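Long-range contacts in pumilio homology domain family member 4 (Saccharomyces cerevisiae, PDB 3BWT), which binds mRNA through a Pumilio homology domain, the single-stranded RNA-binding part of the protein that makes up this chain, built from eight Pumilio repeats: residues L199-F204 against S240-G245; Y224-V229 against A256-P261; M262-L267 against Y303-E308; T273-L278 against E308-L313; V287-L292 against G324-G329. One frame throughout, in Å; residues are numbered along the deposited sequence.

The five contacts show how an all-helical repeat protein holds its last units together. Contacts 1 and 2 join Pumilio repeat 6 to repeat 7, the first between loops and the second between helices 224-232 and 256-279, with centres 17 Å apart. Helix 256-279 then serves contacts 3 and 4 as well, meeting helix 300-310 and the turn after it; these two contacts share Glu308 and have centres 10 Å apart. Contact 5, about 11 Å from contact 4 between centres, sets helix 284-298 against helix 322-328 near the C-terminus. Contacts 3, 4 and 5 interleave along the chain and touch, so the last helices of the array pack as one connected group.

Contact 1 of 5, residues L199-F204 against S240-G245; sequences LTLDPF and SIHKFG
The turn regions of successive Pumilio repeats pack together where Leu201 and Pro203 of repeat 6 lie against the His242 and Phe244 rings of repeat 7. The Leu201 side chain meets His242 at about a right angle and sets its CD2 methyl over the middle of the imidazole, 3.3 Å from the ring centroid, in a CH-pi contact. With CG anti to its own backbone N (chi1 -168°), the histidine places its ring against the Leu201 side chain while ND1 stays beside the following turn. There ND1 accepts two capping bonds, from Gly245 N at 3.0 Å and from Phe244 N at 3.1 Å, both donors standing somewhat out of the ring plane. The two bonds probably limit rotation of the imidazole and so help to present the face on which the leucine rests. Phe244 is covered on both faces: Pro203 CA sits 3.6 Å from its centroid over one, and Lys243 CB of its own loop lies over the other. Behind the rings, Thr200 CG2 packs on Gly245 CA at 3.7 Å. Asp202 plays in its loop the part His242 plays in the next, its OD1 accepting from Phe204 N at 2.7 Å and also from Gly205 N. A side-chain cap at the next helix, repeated at Asp202 and His242 in consecutive repeats, with one loop packed on the next, is consistent with the regular stacking of Pumilio repeats.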
# COMPACT_ATOMS: atom_id res chain seq x y z
N LEU A 199 5.20 -16.06 -2.48
CA LEU A 199 4.65 -14.88 -1.81
C LEU A 199 4.17 -15.17 -0.40
O LEU A 199 4.29 -14.35 0.49
CB LEU A 199 3.49 -14.32 -2.63
CG LEU A 199 3.77 -13.89 -4.06
CD1 LEU A 199 2.49 -13.45 -4.69
CD2 LEU A 199 4.78 -12.77 -4.06
N THR A 200 3.59 -16.34 -0.22
CA THR A 200 2.95 -16.70 1.04
C THR A 200 3.98 -16.75 2.18
O THR A 200 3.70 -16.34 3.30
CB THR A 200 2.19 -18.05 0.89
OG1 THR A 200 1.18 -17.91 -0.11
CG2 THR A 200 1.55 -18.50 2.21
N LEU A 201 5.18 -17.23 1.86
CA LEU A 201 6.25 -17.38 2.83
C LEU A 201 7.06 -16.11 2.98
O LEU A 201 7.96 -16.02 3.81
CB LEU A 201 7.17 -18.52 2.40
CG LEU A 201 6.53 -19.91 2.34
CD1 LEU A 201 7.60 -20.99 2.20
CD2 LEU A 201 5.64 -20.14 3.57
N ASP A 202 6.74 -15.11 2.17
CA ASP A 202 7.53 -13.89 2.12
C ASP A 202 7.06 -12.85 3.14
O ASP A 202 5.86 -12.69 3.35
CB ASP A 202 7.48 -13.30 0.72
CG ASP A 202 8.39 -12.13 0.56
OD1 ASP A 202 7.92 -10.99 0.77
OD2 ASP A 202 9.59 -12.35 0.28
N PRO A 203 8.01 -12.12 3.75
CA PRO A 203 7.72 -11.05 4.71
C PRO A 203 6.71 -10.06 4.16
O PRO A 203 5.78 -9.65 4.86
CB PRO A 203 9.06 -10.32 4.84
CG PRO A 203 10.07 -11.26 4.37
CD PRO A 203 9.44 -12.22 3.43
N PHE A 204 6.89 -9.68 2.90
CA PHE A 204 6.01 -8.68 2.29
C PHE A 204 4.99 -9.26 1.31
O PHE A 204 3.88 -8.74 1.19
CB PHE A 204 6.86 -7.56 1.67
CG PHE A 204 7.81 -6.93 2.64
CD1 PHE A 204 7.33 -6.12 3.66
CD2 PHE A 204 9.17 -7.20 2.58
CE1 PHE A 204 8.21 -5.57 4.58
CE2 PHE A 204 10.05 -6.65 3.49
CZ PHE A 204 9.57 -5.83 4.50
N SER A 240 0.76 -23.06 8.67
CA SER A 240 0.23 -22.59 9.95
C SER A 240 1.34 -22.37 10.97
O SER A 240 1.15 -21.65 11.96
CB SER A 240 -0.81 -23.55 10.51
OG SER A 240 -2.07 -23.34 9.90
N ILE A 241 2.49 -22.99 10.74
CA ILE A 241 3.61 -22.87 11.68
C ILE A 241 4.74 -22.08 11.06
O ILE A 241 5.90 -22.19 11.47
CB ILE A 241 4.11 -24.26 12.14
CG1 ILE A 241 4.80 -24.97 10.98
CG2 ILE A 241 2.93 -25.08 12.66
CD1 ILE A 241 5.28 -26.35 11.33
N HIS A 242 4.39 -21.26 10.07
CA HIS A 242 5.34 -20.41 9.38
C HIS A 242 5.11 -18.96 9.76
O HIS A 242 3.97 -18.49 9.79
CB HIS A 242 5.18 -20.59 7.87
CG HIS A 242 6.29 -20.00 7.08
ND1 HIS A 242 6.31 -18.67 6.70
CD2 HIS A 242 7.44 -20.54 6.60
CE1 HIS A 242 7.42 -18.42 6.02
NE2 HIS A 242 8.12 -19.54 5.95
N LYS A 243 6.19 -18.25 10.06
CA LYS A 243 6.14 -16.84 10.46
C LYS A 243 5.19 -16.00 9.60
O LYS A 243 4.43 -15.17 10.11
CB LYS A 243 7.54 -16.21 10.38
CG LYS A 243 8.57 -16.73 11.37
CD LYS A 243 9.91 -16.02 11.21
CE LYS A 243 10.93 -16.57 12.21
NZ LYS A 243 12.26 -15.89 12.06
N PHE A 244 5.26 -16.21 8.29
CA PHE A 244 4.50 -15.38 7.36
C PHE A 244 3.37 -16.12 6.68
O PHE A 244 2.31 -15.56 6.47
CB PHE A 244 5.45 -14.76 6.34
CG PHE A 244 6.56 -13.99 6.97
CD1 PHE A 244 6.27 -13.02 7.93
CD2 PHE A 244 7.88 -14.24 6.65
CE1 PHE A 244 7.28 -12.31 8.54
CE2 PHE A 244 8.89 -13.53 7.26
CZ PHE A 244 8.58 -12.56 8.21
N GLY A 245 3.60 -17.39 6.36
CA GLY A 245 2.55 -18.23 5.80
C GLY A 245 1.31 -18.26 6.67
O GLY A 245 0.19 -18.30 6.16

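Contact 2 of 5, residues Y224-V229 against A256-P261; sequences YTHKIV and AIVSEP
Val258 packs against Val229 and Thr225 through apolar contacts, its CG1 branch facing helix 224-232. That methyl lies 3.8 Å from Val229 CG2 and, one turn earlier, 4.1 Å from Thr225 CG2, so it rests between two side chains on the same face of the opposing helix. In Val258, CG1 stands anti to the carbonyl carbon (chi1 -77°), which turns this branch toward the neighbouring helix. Val229 offers CG2, also anti to its carbonyl carbon, and the two valine side chains meet at a slant. The three residues are buried. The segments that carry them, 224-229 and 256-261, belong to Pumilio repeats 6 and 7 and run nearly in the same direction, 17° apart, their axes approaching to 10.9 Å, as expected where equivalent helices of consecutive repeats stack side by side in a PUF superhelix. Contacts with an imidazole form a second group, at the exposed margin. The His226 and Ile257 side chains cross at about a right angle, with His226 CE1 3.6 Å from Ile257 CD1. The CD2 corner of the ring leans on Val258 CG1 at 4.1 Å, making the valine common to both groups. Polar bonding, by contrast, is directed away from the interface: Thr225 gives its methyl to Val258 while its hydroxyl OG1 is hydrogen-bonded to Glu216 OE1, and the other oxygen of that carboxylate, OE2, bonds Tyr224 N.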
# COMPACT_ATOMS: atom_id res chain seq x y z
N TYR A 224 -10.28 -15.17 -7.13
CA TYR A 224 -8.90 -15.55 -6.80
C TYR A 224 -8.80 -16.11 -5.39
O TYR A 224 -7.92 -16.91 -5.08
CB TYR A 224 -7.93 -14.39 -7.03
CG TYR A 224 -7.80 -14.02 -8.49
CD1 TYR A 224 -6.98 -14.76 -9.35
CD2 TYR A 224 -8.52 -12.95 -9.03
CE1 TYR A 224 -6.87 -14.43 -10.69
CE2 TYR A 224 -8.41 -12.62 -10.37
CZ TYR A 224 -7.59 -13.36 -11.19
OH TYR A 224 -7.49 -13.03 -12.53
N THR A 225 -9.73 -15.69 -4.52
CA THR A 225 -9.79 -16.25 -3.19
C THR A 225 -9.85 -17.77 -3.30
O THR A 225 -9.08 -18.48 -2.67
CB THR A 225 -11.01 -15.72 -2.43
OG1 THR A 225 -10.86 -14.31 -2.20
CG2 THR A 225 -11.17 -16.43 -1.10
N HIS A 226 -10.78 -18.26 -4.11
CA HIS A 226 -10.95 -19.70 -4.25
C HIS A 226 -9.72 -20.36 -4.85
O HIS A 226 -9.32 -21.44 -4.43
CB HIS A 226 -12.20 -20.03 -5.08
CG HIS A 226 -13.49 -19.73 -4.38
ND1 HIS A 226 -14.42 -18.84 -4.87
CD2 HIS A 226 -14.00 -20.21 -3.22
CE1 HIS A 226 -15.45 -18.77 -4.04
NE2 HIS A 226 -15.22 -19.59 -3.03
N LYS A 227 -9.10 -19.70 -5.82
CA LYS A 227 -7.92 -20.27 -6.46
C LYS A 227 -6.71 -20.33 -5.50
O LYS A 227 -5.93 -21.28 -5.54
CB LYS A 227 -7.59 -19.51 -7.75
CG LYS A 227 -8.64 -19.69 -8.84
CD LYS A 227 -8.26 -18.93 -10.11
CE LYS A 227 -9.30 -19.08 -11.22
NZ LYS A 227 -8.95 -18.34 -12.45
N ILE A 228 -6.58 -19.32 -4.64
CA ILE A 228 -5.55 -19.30 -3.62
C ILE A 228 -5.78 -20.43 -2.62
O ILE A 228 -4.88 -21.22 -2.35
CB ILE A 228 -5.54 -17.98 -2.84
CG1 ILE A 228 -5.11 -16.82 -3.73
CG2 ILE A 228 -4.62 -18.08 -1.63
CD1 ILE A 228 -5.34 -15.48 -3.09
N VAL A 229 -6.98 -20.48 -2.06
CA VAL A 229 -7.31 -21.51 -1.10
C VAL A 229 -6.99 -22.89 -1.66
O VAL A 229 -6.36 -23.71 -1.00
CB VAL A 229 -8.77 -21.45 -0.67
CG1 VAL A 229 -9.11 -22.61 0.24
CG2 VAL A 229 -9.05 -20.13 0.03
N ALA A 256 -15.25 -15.74 5.90
CA ALA A 256 -16.36 -16.65 6.17
C ALA A 256 -16.58 -17.76 5.15
O ALA A 256 -16.73 -18.92 5.53
CB ALA A 256 -17.65 -15.88 6.40
N ILE A 257 -16.58 -17.43 3.85
CA ILE A 257 -16.90 -18.43 2.83
C ILE A 257 -15.82 -19.46 2.58
O ILE A 257 -16.04 -20.41 1.84
CB ILE A 257 -17.25 -17.84 1.46
CG1 ILE A 257 -15.99 -17.30 0.79
CG2 ILE A 257 -18.37 -16.80 1.57
CD1 ILE A 257 -15.96 -17.48 -0.72
N VAL A 258 -14.63 -19.26 3.16
CA VAL A 258 -13.57 -20.25 3.00
C VAL A 258 -13.07 -20.76 4.34
O VAL A 258 -12.22 -21.65 4.39
CB VAL A 258 -12.40 -19.73 2.16
CG1 VAL A 258 -12.75 -19.74 0.70
CG2 VAL A 258 -11.98 -18.33 2.61
N SER A 259 -13.62 -20.21 5.42
CA SER A 259 -13.26 -20.65 6.78
C SER A 259 -13.24 -22.17 6.88
O SER A 259 -12.21 -22.78 7.21
CB SER A 259 -14.26 -20.10 7.81
OG SER A 259 -14.42 -18.70 7.70
N GLU A 260 -14.37 -22.78 6.56
CA GLU A 260 -14.62 -24.16 6.95
C GLU A 260 -13.83 -25.23 6.18
O GLU A 260 -13.36 -26.19 6.78
CB GLU A 260 -16.14 -24.41 7.01
CG GLU A 260 -16.81 -23.40 7.97
CD GLU A 260 -18.27 -23.68 8.28
OE1 GLU A 260 -18.85 -24.63 7.72
OE2 GLU A 260 -18.84 -22.91 9.09
N PRO A 261 -13.65 -25.06 4.87
CA PRO A 261 -12.73 -25.96 4.17
C PRO A 261 -11.34 -26.00 4.82
O PRO A 261 -10.75 -27.08 4.94
CB PRO A 261 -12.64 -25.33 2.78
CG PRO A 261 -13.96 -24.66 2.59
CD PRO A 261 -14.38 -24.16 3.95

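Contact 3 of 5, residues M262-L267 against Y303-E308; sequences MILEIL and YKRLSE
Leu267 and Leu306 mark the closest backbone approach of two helical segments whose axes pass 11.0 Å apart and whose directions differ by 30°. Between them the Leu267 side chain does most of the work, entering the angle formed by Arg305 and Leu306. Its CG carbon meets Leu306 CD2 at 3.4 Å, the two leucines being set at about a right angle. Leu267 CD1 lies on the aliphatic part of the arginine, 3.4 Å from Arg305 CD, while CD2 touches both Arg305 CG and Leu306 CD2. Arg305 leaves its helix with CG anti to the backbone N (chi1 -177°) and stays extended as far as NE, which carries the charged group across to the neighbouring helix, past Leu267. The guanidinium then turns one face to the root of Leu267, whose CB stands 4.0 Å above its centre. Weak hydrogen bonds, from NH2 to Asn268 OD1 and from NH1 to Tyr301 OH, may help to orient this group, leaving its methylene chain to pack against hydrocarbon. Leu264 CD2 touches the same guanidinium at NH1, and Ile263 CG2 meets the second branch of Leu306, CD1, at 4.1 Å. The contact joins Pumilio repeats 7 and 8, and helix 284-298 closes it from behind: Ile294 packs on Ile263 while Leu292 and Ser295 pack on Leu306. Met262, meanwhile, faces helix 245-253 across the other side of its helix.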
# COMPACT_ATOMS: atom_id res chain seq x y z
N MET A 262 -10.84 -24.84 5.22
CA MET A 262 -9.52 -24.76 5.85
C MET A 262 -9.51 -25.43 7.21
O MET A 262 -8.61 -26.21 7.52
CB MET A 262 -9.06 -23.30 5.98
CG MET A 262 -7.64 -23.13 6.52
SD MET A 262 -6.32 -23.85 5.50
CE MET A 262 -6.39 -22.80 4.05
N ILE A 263 -10.51 -25.11 8.03
CA ILE A 263 -10.65 -25.73 9.34
C ILE A 263 -10.73 -27.24 9.18
O ILE A 263 -10.17 -28.00 9.97
CB ILE A 263 -11.91 -25.21 10.06
CG1 ILE A 263 -11.73 -23.72 10.40
CG2 ILE A 263 -12.19 -26.02 11.32
CD1 ILE A 263 -12.94 -23.09 11.05
N LEU A 264 -11.41 -27.67 8.12
CA LEU A 264 -11.55 -29.08 7.80
C LEU A 264 -10.22 -29.75 7.49
O LEU A 264 -9.95 -30.85 7.97
CB LEU A 264 -12.47 -29.26 6.60
CG LEU A 264 -13.90 -29.68 6.93
CD1 LEU A 264 -14.75 -29.62 5.68
CD2 LEU A 264 -13.89 -31.08 7.53
N GLU A 265 -9.41 -29.09 6.68
CA GLU A 265 -8.09 -29.60 6.33
C GLU A 265 -7.25 -29.78 7.59
O GLU A 265 -6.64 -30.83 7.81
CB GLU A 265 -7.38 -28.63 5.39
CG GLU A 265 -6.14 -29.22 4.75
CD GLU A 265 -6.48 -30.30 3.76
OE1 GLU A 265 -7.66 -30.40 3.38
OE2 GLU A 265 -5.57 -31.06 3.35
N ILE A 266 -7.24 -28.74 8.42
CA ILE A 266 -6.55 -28.80 9.70
C ILE A 266 -7.05 -29.97 10.56
O ILE A 266 -6.26 -30.68 11.17
CB ILE A 266 -6.68 -27.45 10.45
CG1 ILE A 266 -5.86 -26.38 9.73
CG2 ILE A 266 -6.27 -27.58 11.91
CD1 ILE A 266 -6.03 -24.98 10.26
N LEU A 267 -8.37 -30.19 10.56
CA LEU A 267 -8.96 -31.31 11.29
C LEU A 267 -8.62 -32.68 10.71
O LEU A 267 -8.38 -33.63 11.45
CB LEU A 267 -10.49 -31.18 11.35
CG LEU A 267 -11.06 -30.45 12.57
CD1 LEU A 267 -12.54 -30.16 12.36
CD2 LEU A 267 -10.83 -31.24 13.86
N TYR A 303 -16.39 -27.08 15.87
CA TYR A 303 -15.85 -26.60 17.14
C TYR A 303 -15.68 -27.74 18.16
O TYR A 303 -14.63 -27.89 18.79
CB TYR A 303 -16.76 -25.52 17.72
CG TYR A 303 -16.38 -25.08 19.12
CD1 TYR A 303 -15.30 -24.22 19.32
CD2 TYR A 303 -17.09 -25.53 20.23
CE1 TYR A 303 -14.94 -23.81 20.61
CE2 TYR A 303 -16.75 -25.12 21.51
CZ TYR A 303 -15.67 -24.26 21.70
OH TYR A 303 -15.33 -23.86 22.96
N LYS A 304 -16.74 -28.52 18.31
CA LYS A 304 -16.71 -29.67 19.20
C LYS A 304 -15.67 -30.66 18.71
O LYS A 304 -14.97 -31.29 19.51
CB LYS A 304 -18.10 -30.32 19.28
CG LYS A 304 -19.14 -29.44 19.98
CD LYS A 304 -18.54 -28.80 21.24
CE LYS A 304 -19.58 -28.03 22.06
NZ LYS A 304 -18.97 -27.44 23.29
N ARG A 305 -15.55 -30.79 17.39
CA ARG A 305 -14.55 -31.68 16.83
C ARG A 305 -13.12 -31.23 17.16
O ARG A 305 -12.29 -32.03 17.59
CB ARG A 305 -14.76 -31.85 15.32
CG ARG A 305 -13.79 -32.83 14.72
CD ARG A 305 -14.04 -33.07 13.25
NE ARG A 305 -13.07 -34.00 12.67
CZ ARG A 305 -13.06 -34.37 11.40
NH1 ARG A 305 -13.98 -33.93 10.55
NH2 ARG A 305 -12.13 -35.22 10.98
N LEU A 306 -12.85 -29.96 16.95
CA LEU A 306 -11.57 -29.37 17.35
C LEU A 306 -11.34 -29.50 18.85
O LEU A 306 -10.27 -29.91 19.29
CB LEU A 306 -11.51 -27.89 16.97
CG LEU A 306 -11.55 -27.48 15.50
CD1 LEU A 306 -11.61 -25.97 15.40
CD2 LEU A 306 -10.32 -27.99 14.79
N SER A 307 -12.34 -29.10 19.64
CA SER A 307 -12.23 -29.15 21.08
C SER A 307 -11.77 -30.51 21.59
O SER A 307 -10.91 -30.59 22.47
CB SER A 307 -13.56 -28.80 21.73
OG SER A 307 -13.82 -27.42 21.62
N GLU A 308 -12.32 -31.58 21.03
CA GLU A 308 -12.06 -32.89 21.61
C GLU A 308 -10.67 -33.43 21.30
O GLU A 308 -10.18 -34.33 21.98
CB GLU A 308 -13.16 -33.91 21.28
CG GLU A 308 -13.47 -34.10 19.81
CD GLU A 308 -14.81 -34.79 19.61
OE1 GLU A 308 -15.63 -34.78 20.57
OE2 GLU A 308 -15.05 -35.34 18.50

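Contact 4 of 5, residues T273-L278 against E308-L313; sequences TGIQSL and EIVAPL
In Ile275 and Ile309 alike, CG2 stands anti to the backbone N while CG1 lies beside it (chi1 -83° and -65°), and these torsions bring the branches of the two isoleucines into contact. Meeting at about a right angle, the side chains place Ile309 CG2 between two carbons of its partner, 3.8 Å from Ile275 CD1 and 3.9 Å from Ile275 CG2. The same Ile275 CG2 also touches Val310 CG2 at 3.9 Å, so one branched residue of helix 256-279 serves two consecutive residues of the opposing segment. Further along, Leu313 sets both methyls against the start of the Gln276 side chain. Its CD2 methyl is 3.6 Å from Gln276 CG, and CD1 lies 3.9 Å from Gln276 CB. The extended glutamine thus contributes its hydrocarbon stem to the exposed margin of the contact. Leu313 is held from the same helix by Glu272 and Leu279 as well. Leu278, on another face of that helix, turns to Ile237 and Ser240 of helix 236-240. Apolar branches here interlock the end of helix 256-279, where Pumilio repeat 8 begins, with the chain that leaves helix 300-310, as part of the helical repeat stack near the C-terminal end.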
# COMPACT_ATOMS: atom_id res chain seq x y z
N THR A 273 -1.67 -34.99 15.64
CA THR A 273 -0.28 -34.61 15.42
C THR A 273 -0.17 -33.15 14.92
O THR A 273 0.54 -32.34 15.52
CB THR A 273 0.42 -35.57 14.44
OG1 THR A 273 0.86 -36.72 15.17
CG2 THR A 273 1.62 -34.91 13.80
N GLY A 274 -0.88 -32.83 13.84
CA GLY A 274 -0.88 -31.48 13.33
C GLY A 274 -1.38 -30.48 14.35
O GLY A 274 -0.79 -29.42 14.57
N ILE A 275 -2.50 -30.81 14.99
CA ILE A 275 -3.07 -29.91 15.98
C ILE A 275 -2.12 -29.72 17.16
O ILE A 275 -2.00 -28.61 17.68
CB ILE A 275 -4.47 -30.37 16.43
CG1 ILE A 275 -5.51 -29.90 15.41
CG2 ILE A 275 -4.80 -29.83 17.81
CD1 ILE A 275 -6.72 -30.79 15.33
N GLN A 276 -1.45 -30.79 17.57
CA GLN A 276 -0.48 -30.69 18.65
C GLN A 276 0.69 -29.81 18.22
O GLN A 276 1.29 -29.09 19.02
CB GLN A 276 0.03 -32.07 19.06
CG GLN A 276 0.73 -32.08 20.42
CD GLN A 276 1.62 -33.29 20.62
OE1 GLN A 276 2.14 -33.51 21.71
NE2 GLN A 276 1.80 -34.08 19.56
N SER A 277 1.02 -29.89 16.94
CA SER A 277 2.04 -29.03 16.37
C SER A 277 1.62 -27.56 16.48
O SER A 277 2.42 -26.71 16.88
CB SER A 277 2.33 -29.41 14.92
OG SER A 277 2.88 -30.72 14.86
N LEU A 278 0.37 -27.27 16.14
CA LEU A 278 -0.14 -25.92 16.28
C LEU A 278 -0.14 -25.46 17.73
O LEU A 278 0.40 -24.41 18.06
CB LEU A 278 -1.55 -25.81 15.71
CG LEU A 278 -1.74 -25.45 14.24
CD1 LEU A 278 -0.74 -26.16 13.37
CD2 LEU A 278 -3.16 -25.80 13.83
N GLU A 308 -12.32 -31.58 21.03
CA GLU A 308 -12.06 -32.89 21.61
C GLU A 308 -10.67 -33.43 21.30
O GLU A 308 -10.18 -34.33 21.98
CB GLU A 308 -13.16 -33.91 21.28
CG GLU A 308 -13.47 -34.10 19.81
CD GLU A 308 -14.81 -34.79 19.61
OE1 GLU A 308 -15.63 -34.78 20.57
OE2 GLU A 308 -15.05 -35.34 18.50
N ILE A 309 -10.02 -32.87 20.29
CA ILE A 309 -8.62 -33.19 20.03
C ILE A 309 -7.68 -32.30 20.83
O ILE A 309 -6.63 -32.74 21.29
CB ILE A 309 -8.28 -33.02 18.56
CG1 ILE A 309 -9.05 -34.04 17.73
CG2 ILE A 309 -6.77 -33.16 18.36
CD1 ILE A 309 -8.73 -33.98 16.26
N VAL A 310 -8.08 -31.05 21.02
CA VAL A 310 -7.27 -30.08 21.75
C VAL A 310 -7.23 -30.34 23.25
O VAL A 310 -6.17 -30.26 23.87
CB VAL A 310 -7.77 -28.64 21.52
CG1 VAL A 310 -7.06 -27.69 22.47
CG2 VAL A 310 -7.57 -28.23 20.06
N ALA A 311 -8.39 -30.62 23.85
CA ALA A 311 -8.50 -30.70 25.31
C ALA A 311 -7.63 -31.78 25.98
O ALA A 311 -7.13 -31.57 27.10
CB ALA A 311 -9.96 -30.82 25.74
N PRO A 312 -7.47 -32.94 25.32
CA PRO A 312 -6.57 -33.98 25.84
C PRO A 312 -5.12 -33.51 25.90
O PRO A 312 -4.32 -34.04 26.69
CB PRO A 312 -6.70 -35.10 24.80
CG PRO A 312 -8.01 -34.88 24.17
CD PRO A 312 -8.22 -33.40 24.14
N LEU A 313 -4.79 -32.51 25.10
CA LEU A 313 -3.42 -32.05 24.99
C LEU A 313 -3.10 -31.01 26.04
O LEU A 313 -1.94 -30.79 26.37
CB LEU A 313 -3.14 -31.51 23.58
CG LEU A 313 -3.09 -32.61 22.53
CD1 LEU A 313 -3.30 -32.09 21.11
CD2 LEU A 313 -1.77 -33.35 22.67

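Contact 5 of 5, residues V287-L292 against G324-G329; sequences VLQTAL and GKRIIG
Ile327 packs against Leu288, Gln289 and Leu292 where the Pumilio array ends, with helix 322-328 laid along helix 284-298 of repeat 8. The two helical segments are nearly parallel, 8° apart, and their axes lie 9.9 Å from each other. On the tight, buried side Ile327 spreads its two branches over successive turns. The CD1 methyl reaches Gln289 CB at 3.8 Å and Leu288 CG at 4.1 Å. The shorter branch, with CG2 anti to the backbone N (chi1 -57°), points to Leu292, and each leucine meets the isoleucine at about a right angle. Leu279 of helix 256-279 and Leu314 also touch this side chain. The other side is partly exposed and less certain. There the extended Gln289 passes the bent chain of Arg326, but the amide oxygen is modelled too close to the arginine's methylene carbons for their relative placing to be trusted, and no bond can be read from OE1 to the guanidinium. Met330 lies against Gln289 and Leu292 as the chain nears its end. The buried side rests on firmer ground: Leu292 CD1 lies 3.7 Å from Ile327 CG2, and that same CG2 also meets Val310 CG1.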
# COMPACT_ATOMS: atom_id res chain seq x y z
N VAL A 287 -3.06 -19.40 15.25
CA VAL A 287 -3.87 -19.97 14.19
C VAL A 287 -4.85 -20.98 14.77
O VAL A 287 -6.02 -21.04 14.37
CB VAL A 287 -2.98 -20.68 13.18
CG1 VAL A 287 -3.82 -21.39 12.11
CG2 VAL A 287 -2.01 -19.69 12.56
N LEU A 288 -4.37 -21.78 15.71
CA LEU A 288 -5.20 -22.74 16.40
C LEU A 288 -6.32 -22.02 17.14
O LEU A 288 -7.46 -22.47 17.14
CB LEU A 288 -4.38 -23.56 17.39
CG LEU A 288 -5.19 -24.65 18.10
CD1 LEU A 288 -6.06 -25.37 17.08
CD2 LEU A 288 -4.29 -25.62 18.85
N GLN A 289 -5.96 -20.90 17.77
CA GLN A 289 -6.92 -20.14 18.55
C GLN A 289 -7.94 -19.49 17.63
O GLN A 289 -9.10 -19.34 17.97
CB GLN A 289 -6.23 -19.07 19.38
CG GLN A 289 -7.18 -18.30 20.26
CD GLN A 289 -6.47 -17.29 21.13
OE1 GLN A 289 -5.25 -17.15 21.07
NE2 GLN A 289 -7.23 -16.57 21.95
N THR A 290 -7.48 -19.09 16.45
CA THR A 290 -8.39 -18.56 15.45
C THR A 290 -9.36 -19.65 15.02
O THR A 290 -10.56 -19.40 14.88
CB THR A 290 -7.64 -18.03 14.23
OG1 THR A 290 -7.04 -16.78 14.57
CG2 THR A 290 -8.60 -17.81 13.08
N ALA A 291 -8.84 -20.86 14.82
CA ALA A 291 -9.64 -21.99 14.35
C ALA A 291 -10.79 -22.28 15.31
O ALA A 291 -11.92 -22.47 14.89
CB ALA A 291 -8.77 -23.21 14.19
N LEU A 292 -10.47 -22.31 16.59
CA LEU A 292 -11.48 -22.50 17.63
C LEU A 292 -12.47 -21.35 17.68
O LEU A 292 -13.66 -21.57 17.83
CB LEU A 292 -10.81 -22.65 19.00
CG LEU A 292 -10.04 -23.95 19.25
CD1 LEU A 292 -8.94 -23.75 20.29
CD2 LEU A 292 -10.99 -25.06 19.65
N GLY A 324 -0.50 -21.94 26.35
CA GLY A 324 -1.42 -22.96 26.81
C GLY A 324 -2.70 -22.32 27.34
O GLY A 324 -3.80 -22.71 26.94
N LYS A 325 -2.55 -21.34 28.22
CA LYS A 325 -3.71 -20.65 28.81
C LYS A 325 -4.58 -19.97 27.75
O LYS A 325 -5.76 -19.73 27.98
CB LYS A 325 -3.27 -19.62 29.85
CG LYS A 325 -2.84 -20.17 31.20
CD LYS A 325 -2.42 -19.03 32.10
CE LYS A 325 -1.41 -19.47 33.16
NZ LYS A 325 -0.51 -18.34 33.57
N ARG A 326 -4.00 -19.66 26.60
CA ARG A 326 -4.73 -18.97 25.55
C ARG A 326 -5.77 -19.90 24.94
O ARG A 326 -6.93 -19.53 24.77
CB ARG A 326 -3.76 -18.51 24.46
CG ARG A 326 -4.17 -17.22 23.79
CD ARG A 326 -3.61 -17.12 22.37
NE ARG A 326 -2.19 -17.42 22.29
CZ ARG A 326 -1.24 -16.73 22.90
NH1 ARG A 326 -1.56 -15.69 23.65
NH2 ARG A 326 0.03 -17.09 22.76
N ILE A 327 -5.33 -21.11 24.61
CA ILE A 327 -6.20 -22.11 24.00
C ILE A 327 -7.24 -22.62 24.98
O ILE A 327 -8.37 -22.92 24.61
CB ILE A 327 -5.39 -23.30 23.48
CG1 ILE A 327 -4.32 -22.81 22.48
CG2 ILE A 327 -6.30 -24.32 22.84
CD1 ILE A 327 -4.89 -22.12 21.26
N ILE A 328 -6.85 -22.72 26.25
CA ILE A 328 -7.76 -23.12 27.31
C ILE A 328 -8.96 -22.18 27.31
O ILE A 328 -10.10 -22.58 27.62
CB ILE A 328 -7.05 -23.09 28.67
CG1 ILE A 328 -5.95 -24.16 28.72
CG2 ILE A 328 -8.03 -23.31 29.80
CD1 ILE A 328 -5.12 -24.14 29.98
N GLY A 329 -8.70 -20.93 26.95
CA GLY A 329 -9.73 -19.90 26.95
C GLY A 329 -10.73 -20.09 25.84
O GLY A 329 -11.84 -19.55 25.89